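Side-chain contacts in octopine dehydrogenase (Pecten maximus, PDB 3C7A), which catalyses the reductive condensation of L-arginine with pyruvate, using NADH, to form D-octopine: residues P309-D314 and A318-N323; L354-Q359 and E365-G370. One frame throughout, in Å; residues are numbered along the deposited sequence.

Contact 1 (P309-D314 and A318-N323); sequences PVKAVD and APDFGN
Val-310, Lys-311, Ala-318 and Pro-319 pair as the two antiparallel strands of a small beta hairpin at the surface of the alpha-helical domain. Lys-311 and Ala-318 form the hydrogen-bonded pair, with Lys-311 N to Ala-318 O at 2.9 Å and Ala-318 N to Lys-311 O at 3.0 Å. Val-310 and Pro-319 make the adjoining non-hydrogen-bonded pair; here the proline ring turns away from the other strand and rests on Trp-223, while Val-310 reaches Ala-231. Past the strand end the pairing is prolonged by Asp-320 N, which bonds to Pro-309 O at 3.1 Å.

The face that bears Lys-311 and Ala-318 carries the side-chain contacts. Both methyls of Val-313 close on the methyl of Ala-318, CG2 to CB at 3.9 Å. The lysine stretches out beyond CG and crosses Asp-320 at about a right angle, its NZ 4.5 Å from Asp-320 OD1, beyond a salt bridge, so any attraction is probably modest. With CG anti to the backbone N (chi1 -179°), Asp-320 keeps CB against the backbone of Val-310 and points its carboxylate toward the lysine chain; a water donates to OD2 and, weakly, to Val-310 O. At the far end Pro-309 CG lies 4.0 Å from Asn-323 ND2. Two short strands joined by a tight connection, pairing only with each other, are the mark of an isolated beta hairpin.

Contact 2 (L354-Q359 and E365-G370); sequences LIMWAQ and EYLVDG
Gln-359 OE1 is gripped by two successive backbone amides, Tyr-366 N at 3.1 Å and, more weakly, Leu-367 N at 3.4 Å. The tyrosine amide comes in well above the plane of the carboxamide, 51° out of it, whereas the bond from Leu-367 is long but nearly straight. The other end of the same amide gives a weak bond from Gln-359 NE2 to Leu-367 O at 3.5 Å, which fixes the flip of the group: oxygen to the two N-H groups, nitrogen to the carbonyl. CG sits between the backbone N and the carbonyl carbon (chi1 65°), and the chain then runs straight out from the helix to the loop. An alanine here would probably leave the amides of Tyr-366 and Leu-367 without their shared acceptor and open a gap beside the tyrosine ring.

This is a helix-to-loop packing: the chain leaves helix 349-362 and doubles back, so that residues 365-367 lie against the helix they follow. Leu-367 supplies the apolar part, its CD2 reaching Ile-355 CG2 at 4.4 Å and Met-356 SD at 4.1 Å. The methionine, bent at chi2 and chi3, crosses the leucine at about a right angle and brings SD to 3.6 Å from Leu-367 O. Tyr-366 CD2 lies 3.7 Å from Gln-359 OE1, the ring turned obliquely to it. Helix 330-344 covers the buried side, Ile-335 touching both Ile-355 and Tyr-366, while Met-356 is exposed to solvent.

Contacts 1 and 2 follow one another along the chain, the hairpin closing before the helix and its loop begin. Their centres are about 23 Å apart and their nearest atoms about 5 Å, without touching. They illustrate two ways of fastening neighbouring segments: backbone pairing at the surface in 309-314 with 318-323, and a buried side-chain amide bridging to backbone in 354-359 with 365-370. Arg-324, which binds NAD(+), gives a common reference, and contact 1 lies nearer to it: its side chain is about 5 Å from that of Asn-323 but about 12 Å from that of Tyr-366. The side chain of Asn-323 is also about 9 Å from that of the active-site His-212 and about 11 Å from NAD.

Contact 1 (P309-D314 and A318-N323)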
loop_
_atom_site.group_PDB
_atom_site.type_symbol
_atom_site.label_atom_id
_atom_site.label_comp_id
_atom_site.label_asym_id
_atom_site.label_seq_id
_atom_site.Cartn_x
_atom_site.Cartn_y
_atom_site.Cartn_z
ATOM N N PRO A 309 -6.844 -16.107 -12.456
ATOM C CA PRO A 309 -5.654 -16.946 -12.653
ATOM C C PRO A 309 -5.974 -18.447 -12.567
ATOM O O PRO A 309 -6.620 -18.885 -11.609
ATOM C CB PRO A 309 -4.728 -16.517 -11.512
ATOM C CG PRO A 309 -5.637 -16.028 -10.440
ATOM C CD PRO A 309 -6.891 -15.520 -11.101
ATOM N N VAL A 310 -5.524 -19.215 -13.563
ATOM C CA VAL A 310 -5.840 -20.654 -13.671
ATOM C C VAL A 310 -4.627 -21.531 -14.040
ATOM O O VAL A 310 -3.565 -21.014 -14.398
ATOM C CB VAL A 310 -6.998 -20.929 -14.688
ATOM C CG1 VAL A 310 -8.321 -20.336 -14.200
ATOM C CG2 VAL A 310 -6.647 -20.418 -16.088
ATOM N N LYS A 311 -4.804 -22.854 -13.951
ATOM C CA LYS A 311 -3.777 -23.838 -14.344
ATOM C C LYS A 311 -4.386 -25.105 -14.973
ATOM O O LYS A 311 -5.568 -25.399 -14.773
ATOM C CB LYS A 311 -2.869 -24.197 -13.157
ATOM C CG LYS A 311 -3.569 -24.894 -11.992
ATOM C CD LYS A 311 -2.614 -25.126 -10.830
ATOM C CE LYS A 311 -3.330 -25.760 -9.648
ATOM N NZ LYS A 311 -2.419 -25.971 -8.489
ATOM N N ALA A 312 -3.569 -25.852 -15.719
ATOM C CA ALA A 312 -4.034 -27.004 -16.511
ATOM C C ALA A 312 -4.248 -28.290 -15.708
ATOM O O ALA A 312 -3.367 -28.717 -14.958
ATOM C CB ALA A 312 -3.080 -27.262 -17.676
ATOM N N VAL A 313 -5.422 -28.903 -15.886
ATOM C CA VAL A 313 -5.798 -30.153 -15.197
ATOM C C VAL A 313 -6.536 -31.140 -16.120
ATOM O O VAL A 313 -6.727 -30.870 -17.309
ATOM C CB VAL A 313 -6.671 -29.892 -13.928
ATOM C CG1 VAL A 313 -5.852 -29.245 -12.811
ATOM C CG2 VAL A 313 -7.903 -29.051 -14.264
ATOM N N ASP A 314 -6.947 -32.279 -15.558
ATOM C CA ASP A 314 -7.722 -33.299 -16.278
ATOM C C ASP A 314 -9.074 -32.743 -16.740
ATOM O O ASP A 314 -9.910 -32.352 -15.921
ATOM C CB ASP A 314 -7.907 -34.549 -15.395
ATOM C CG ASP A 314 -8.718 -35.661 -16.076
ATOM O OD1 ASP A 314 -8.926 -35.626 -17.309
ATOM O OD2 ASP A 314 -9.145 -36.593 -15.361
ATOM N N ALA A 318 -8.373 -25.227 -13.728
ATOM C CA ALA A 318 -8.756 -25.072 -12.322
ATOM C C ALA A 318 -8.123 -23.814 -11.703
ATOM O O ALA A 318 -7.073 -23.367 -12.167
ATOM C CB ALA A 318 -8.360 -26.319 -11.533
ATOM N N PRO A 319 -8.757 -23.242 -10.651
ATOM C CA PRO A 319 -8.243 -22.022 -10.008
ATOM C C PRO A 319 -6.833 -22.174 -9.429
ATOM O O PRO A 319 -6.537 -23.175 -8.769
ATOM C CB PRO A 319 -9.255 -21.760 -8.883
ATOM C CG PRO A 319 -9.934 -23.069 -8.658
ATOM C CD PRO A 319 -10.001 -23.704 -10.008
ATOM N N ASP A 320 -5.983 -21.180 -9.682
ATOM C CA ASP A 320 -4.601 -21.178 -9.202
ATOM C C ASP A 320 -4.434 -20.241 -8.005
ATOM O O ASP A 320 -4.344 -19.020 -8.161
ATOM C CB ASP A 320 -3.635 -20.795 -10.336
ATOM C CG ASP A 320 -2.167 -20.807 -9.906
ATOM O OD1 ASP A 320 -1.804 -21.542 -8.963
ATOM O OD2 ASP A 320 -1.367 -20.080 -10.531
ATOM N N PHE A 321 -4.403 -20.828 -6.812
ATOM C CA PHE A 321 -4.142 -20.077 -5.588
ATOM C C PHE A 321 -2.634 -19.968 -5.361
ATOM O O PHE A 321 -1.839 -20.485 -6.152
ATOM C CB PHE A 321 -4.830 -20.734 -4.386
ATOM C CG PHE A 321 -6.335 -20.730 -4.466
ATOM C CD1 PHE A 321 -7.029 -21.881 -4.827
ATOM C CD2 PHE A 321 -7.059 -19.573 -4.178
ATOM C CE1 PHE A 321 -8.422 -21.884 -4.905
ATOM C CE2 PHE A 321 -8.451 -19.565 -4.252
ATOM C CZ PHE A 321 -9.133 -20.723 -4.616
ATOM N N GLY A 322 -2.239 -19.254 -4.340
ATOM C CA GLY A 322 -0.853 -18.903 -4.153
ATOM C C GLY A 322 -0.152 -17.967 -5.130
ATOM O O GLY A 322 0.671 -18.354 -5.907
ATOM N N ASN A 323 -0.507 -16.716 -5.060
ATOM C CA ASN A 323 0.205 -15.669 -5.724
ATOM C C ASN A 323 0.238 -14.698 -4.594
ATOM O O ASN A 323 0.762 -15.055 -3.569
ATOM C CB ASN A 323 -0.577 -15.146 -6.919
ATOM C CG ASN A 323 -2.026 -15.496 -6.858
ATOM O OD1 ASN A 323 -2.626 -15.417 -5.846
ATOM N ND2 ASN A 323 -2.563 -15.941 -7.952
HETATM O O HOH W 1 -1.779 -18.419 -13.230
HETATM O O HOH W 2 -4.110 -24.039 -6.363
#

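Contact 2 (L354-Q359 and E365-G370)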
loop_
_atom_site.group_PDB
_atom_site.type_symbol
_atom_site.label_atom_id
_atom_site.label_comp_id
_atom_site.label_asym_id
_atom_site.label_seq_id
_atom_site.Cartn_x
_atom_site.Cartn_y
_atom_site.Cartn_z
ATOM N N LEU A 354 -14.852 -13.931 5.838
ATOM C CA LEU A 354 -13.870 -13.956 4.752
ATOM C C LEU A 354 -12.457 -14.266 5.247
ATOM O O LEU A 354 -11.664 -14.871 4.522
ATOM C CB LEU A 354 -13.891 -12.636 3.965
ATOM C CG LEU A 354 -15.174 -12.264 3.209
ATOM C CD1 LEU A 354 -15.130 -10.812 2.748
ATOM C CD2 LEU A 354 -15.434 -13.198 2.023
ATOM N N ILE A 355 -12.150 -13.851 6.476
ATOM C CA ILE A 355 -10.847 -14.113 7.103
ATOM C C ILE A 355 -10.623 -15.612 7.357
ATOM O O ILE A 355 -9.557 -16.146 7.038
ATOM C CB ILE A 355 -10.662 -13.295 8.421
ATOM C CG1 ILE A 355 -10.569 -11.794 8.115
ATOM C CG2 ILE A 355 -9.416 -13.754 9.191
ATOM C CD1 ILE A 355 -10.830 -10.889 9.312
ATOM N N MET A 356 -11.634 -16.281 7.913
ATOM C CA MET A 356 -11.540 -17.705 8.260
ATOM C C MET A 356 -11.386 -18.614 7.034
ATOM O O MET A 356 -10.669 -19.618 7.087
ATOM C CB MET A 356 -12.745 -18.149 9.104
ATOM C CG MET A 356 -12.898 -17.439 10.458
ATOM S SD MET A 356 -11.532 -17.670 11.624
ATOM C CE MET A 356 -11.684 -19.413 12.024
ATOM N N TRP A 357 -12.052 -18.253 5.937
ATOM C CA TRP A 357 -11.976 -19.012 4.684
ATOM C C TRP A 357 -10.636 -18.827 3.963
ATOM O O TRP A 357 -10.061 -19.796 3.460
ATOM C CB TRP A 357 -13.141 -18.642 3.753
ATOM C CG TRP A 357 -13.147 -19.398 2.444
ATOM C CD1 TRP A 357 -13.628 -20.658 2.228
ATOM C CD2 TRP A 357 -12.652 -18.934 1.178
ATOM N NE1 TRP A 357 -13.461 -21.011 0.909
ATOM C CE2 TRP A 357 -12.866 -19.973 0.242
ATOM C CE3 TRP A 357 -12.048 -17.746 0.745
ATOM C CZ2 TRP A 357 -12.498 -19.857 -1.105
ATOM C CZ3 TRP A 357 -11.682 -17.631 -0.595
ATOM C CH2 TRP A 357 -11.909 -18.683 -1.503
ATOM N N ALA A 358 -10.148 -17.588 3.922
ATOM C CA ALA A 358 -8.937 -17.243 3.167
ATOM C C ALA A 358 -7.640 -17.781 3.778
ATOM O O ALA A 358 -6.752 -18.225 3.045
ATOM C CB ALA A 358 -8.846 -15.735 2.961
ATOM N N GLN A 359 -7.534 -17.739 5.108
ATOM C CA GLN A 359 -6.332 -18.214 5.808
ATOM C C GLN A 359 -6.087 -19.721 5.628
ATOM O O GLN A 359 -4.938 -20.166 5.589
ATOM C CB GLN A 359 -6.343 -17.815 7.298
ATOM C CG GLN A 359 -7.446 -18.448 8.158
ATOM C CD GLN A 359 -7.384 -18.031 9.626
ATOM O OE1 GLN A 359 -6.857 -16.970 9.970
ATOM N NE2 GLN A 359 -7.936 -18.868 10.498
ATOM N N GLU A 365 -2.613 -19.423 9.947
ATOM C CA GLU A 365 -3.573 -19.252 11.045
ATOM C C GLU A 365 -3.336 -17.939 11.800
ATOM O O GLU A 365 -2.246 -17.712 12.332
ATOM C CB GLU A 365 -3.500 -20.444 12.010
ATOM C CG GLU A 365 -4.650 -20.524 13.015
ATOM C CD GLU A 365 -4.449 -21.605 14.069
ATOM O OE1 GLU A 365 -3.380 -21.626 14.717
ATOM O OE2 GLU A 365 -5.369 -22.429 14.259
ATOM N N TYR A 366 -4.363 -17.088 11.844
ATOM C CA TYR A 366 -4.282 -15.787 12.523
ATOM C C TYR A 366 -5.369 -15.586 13.591
ATOM O O TYR A 366 -5.077 -15.129 14.700
ATOM C CB TYR A 366 -4.340 -14.631 11.512
ATOM C CG TYR A 366 -3.371 -14.731 10.352
ATOM C CD1 TYR A 366 -1.999 -14.557 10.539
ATOM C CD2 TYR A 366 -3.832 -14.978 9.058
ATOM C CE1 TYR A 366 -1.108 -14.641 9.470
ATOM C CE2 TYR A 366 -2.951 -15.065 7.982
ATOM C CZ TYR A 366 -1.592 -14.894 8.195
ATOM O OH TYR A 366 -0.722 -14.978 7.132
ATOM N N LEU A 367 -6.613 -15.918 13.246
ATOM C CA LEU A 367 -7.764 -15.711 14.133
ATOM C C LEU A 367 -8.365 -17.040 14.602
ATOM O O LEU A 367 -8.610 -17.936 13.790
ATOM C CB LEU A 367 -8.829 -14.861 13.423
ATOM C CG LEU A 367 -10.026 -14.303 14.205
ATOM C CD1 LEU A 367 -9.624 -13.116 15.074
ATOM C CD2 LEU A 367 -11.143 -13.901 13.249
ATOM N N VAL A 368 -8.593 -17.157 15.912
ATOM C CA VAL A 368 -9.161 -18.370 16.520
ATOM C C VAL A 368 -10.258 -18.020 17.537
ATOM O O VAL A 368 -10.003 -17.308 18.513
ATOM C CB VAL A 368 -8.070 -19.247 17.213
ATOM C CG1 VAL A 368 -8.688 -20.501 17.832
ATOM C CG2 VAL A 368 -6.965 -19.638 16.236
ATOM N N ASP A 369 -11.469 -18.526 17.294
ATOM C CA ASP A 369 -12.640 -18.308 18.166
ATOM C C ASP A 369 -12.907 -16.832 18.512
ATOM O O ASP A 369 -13.361 -16.513 19.616
ATOM C CB ASP A 369 -12.544 -19.158 19.448
ATOM C CG ASP A 369 -12.868 -20.629 19.213
ATOM O OD1 ASP A 369 -13.861 -20.930 18.513
ATOM O OD2 ASP A 369 -12.133 -21.491 19.746
ATOM N N GLY A 370 -12.626 -15.942 17.561
ATOM C CA GLY A 370 -12.841 -14.506 17.744
ATOM C C GLY A 370 -11.699 -13.756 18.413
ATOM O O GLY A 370 -11.831 -12.568 18.719
#